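Local coordinates for protein major pepsin inhibitor 3 (Ascaris suum, PDB 1F32) that inhibits the aspartic protease pepsin, acting as a secreted, disulfide-containing proteinase inhibitor of the I33 family, at residues Cys13-Asp17 with Asn18-Val22. Numbering follows the deposited sequence.
Sequences CTVKD and NQVFV
Phe21 meets Lys16 at the rim of its ring, where CE2 lies 4.2 Å from Lys16 CB, close to the ring plane. With CG set beside its own backbone N (chi1 -76°), the ring leans along the hairpin toward the turn, bringing its edge to the diagonal cross-strand neighbour Lys16. Gln19, two residues earlier on the same strand, approaches over one ring face instead, its CG 3.3 Å above the plane and displaced toward the rim. A bend at chi2 (69°) then folds its amide back, and NE2 makes a weak but straight bond to the carbonyl O of Val20. Beneath these groups runs an antiparallel beta hairpin of strands 13-16 and 19-22 with a two-residue loop, closed by a type I' turn from Lys16 to Gln19, with Asp17 and Asn18 at the corner. The pair next to the turn is held both ways, Lys16 N to Gln19 O and Gln19 N to Lys16 O, the second donor standing well above the carbonyl plane; further along, Phe21 N reaches Thr14 O at 2.8 Å, almost straight. Cys13, Val15, Val20 and Val22 occupy the other face. There Cys13 SG touches Val20 CG1 at 3.7 Å and also reaches Val22 CG2. The CG2 methyls of Val15 and Val20 meet at 4.2 Å. Helix 35-52 packs against this side through Phe41, which touches both Cys13 and Val15, and Cys13 SG is tied to Cys66 by a disulfide.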
loop_
_atom_site.group_PDB
_atom_site.type_symbol
_atom_site.label_atom_id
_atom_site.label_comp_id
_atom_site.label_asym_id
_atom_site.label_seq_id
_atom_site.Cartn_x
_atom_site.Cartn_y
_atom_site.Cartn_z
ATOM N N CYS A 13 -0.919 -2.353 9.060
ATOM C CA CYS A 13 -0.204 -3.538 8.642
ATOM C C CYS A 13 -0.631 -4.718 9.493
ATOM O O CYS A 13 -0.788 -4.575 10.692
ATOM C CB CYS A 13 1.305 -3.313 8.816
ATOM S SG CYS A 13 2.325 -4.718 8.281
ATOM N N THR A 14 -0.863 -5.866 8.869
ATOM C CA THR A 14 -1.203 -7.078 9.618
ATOM C C THR A 14 -0.801 -8.294 8.799
ATOM O O THR A 14 -0.282 -8.152 7.684
ATOM C CB THR A 14 -2.694 -7.155 9.975
ATOM O OG1 THR A 14 -2.888 -8.215 10.929
ATOM C CG2 THR A 14 -3.529 -7.402 8.729
ATOM N N VAL A 15 -0.998 -9.490 9.349
ATOM C CA VAL A 15 -0.628 -10.713 8.642
ATOM C C VAL A 15 -1.738 -11.760 8.730
ATOM O O VAL A 15 -2.331 -11.939 9.788
ATOM C CB VAL A 15 0.644 -11.352 9.241
ATOM C CG1 VAL A 15 1.067 -12.566 8.407
ATOM C CG2 VAL A 15 1.776 -10.310 9.298
ATOM N N LYS A 16 -2.010 -12.438 7.617
ATOM C CA LYS A 16 -3.014 -13.508 7.582
ATOM C C LYS A 16 -2.467 -14.627 6.703
ATOM O O LYS A 16 -2.171 -14.406 5.526
ATOM C CB LYS A 16 -4.339 -13.023 7.003
ATOM C CG LYS A 16 -5.415 -14.114 7.001
ATOM C CD LYS A 16 -6.755 -13.590 6.491
ATOM C CE LYS A 16 -7.856 -14.634 6.642
ATOM N NZ LYS A 16 -9.165 -14.149 6.105
ATOM N N ASP A 17 -2.347 -15.821 7.272
ATOM C CA ASP A 17 -1.815 -16.972 6.548
ATOM C C ASP A 17 -0.466 -16.638 5.898
ATOM O O ASP A 17 -0.238 -16.932 4.722
ATOM C CB ASP A 17 -2.802 -17.452 5.474
ATOM C CG ASP A 17 -4.082 -18.019 6.065
ATOM O OD1 ASP A 17 -4.000 -18.689 7.120
ATOM O OD2 ASP A 17 -5.167 -17.810 5.473
ATOM N N ASN A 18 0.418 -16.018 6.679
ATOM C CA ASN A 18 1.763 -15.643 6.224
ATOM C C ASN A 18 1.789 -14.432 5.307
ATOM O O ASN A 18 2.867 -13.930 4.979
ATOM C CB ASN A 18 2.452 -16.793 5.472
ATOM C CG ASN A 18 2.778 -17.968 6.365
ATOM O OD1 ASN A 18 3.290 -18.998 5.902
ATOM N ND2 ASN A 18 2.491 -17.829 7.643
ATOM N N GLN A 19 0.621 -13.986 4.867
ATOM C CA GLN A 19 0.554 -12.841 3.969
ATOM C C GLN A 19 0.544 -11.524 4.714
ATOM O O GLN A 19 -0.366 -11.263 5.507
ATOM C CB GLN A 19 -0.710 -12.922 3.101
ATOM C CG GLN A 19 -0.830 -11.807 2.085
ATOM C CD GLN A 19 0.209 -11.911 0.991
ATOM O OE1 GLN A 19 0.255 -12.899 0.259
ATOM N NE2 GLN A 19 1.048 -10.893 0.870
ATOM N N VAL A 20 1.553 -10.693 4.465
ATOM C CA VAL A 20 1.597 -9.382 5.074
ATOM C C VAL A 20 0.733 -8.449 4.234
ATOM O O VAL A 20 0.878 -8.375 3.014
ATOM C CB VAL A 20 3.033 -8.790 5.119
ATOM C CG1 VAL A 20 3.012 -7.450 5.861
ATOM C CG2 VAL A 20 3.999 -9.772 5.812
ATOM N N PHE A 21 -0.184 -7.753 4.892
ATOM C CA PHE A 21 -1.054 -6.799 4.224
ATOM C C PHE A 21 -0.738 -5.395 4.718
ATOM O O PHE A 21 -0.642 -5.158 5.922
ATOM C CB PHE A 21 -2.519 -7.109 4.520
ATOM C CG PHE A 21 -3.052 -8.274 3.752
ATOM C CD1 PHE A 21 -3.487 -8.113 2.440
ATOM C CD2 PHE A 21 -3.128 -9.532 4.343
ATOM C CE1 PHE A 21 -3.997 -9.194 1.723
ATOM C CE2 PHE A 21 -3.631 -10.612 3.638
ATOM C CZ PHE A 21 -4.068 -10.443 2.327
ATOM N N VAL A 22 -0.537 -4.481 3.779
ATOM C CA VAL A 22 -0.286 -3.082 4.106
ATOM C C VAL A 22 -1.325 -2.294 3.303
ATOM O O VAL A 22 -1.434 -2.463 2.082
ATOM C CB VAL A 22 1.123 -2.663 3.691
ATOM C CG1 VAL A 22 1.374 -1.210 4.060
ATOM C CG2 VAL A 22 2.137 -3.581 4.366
#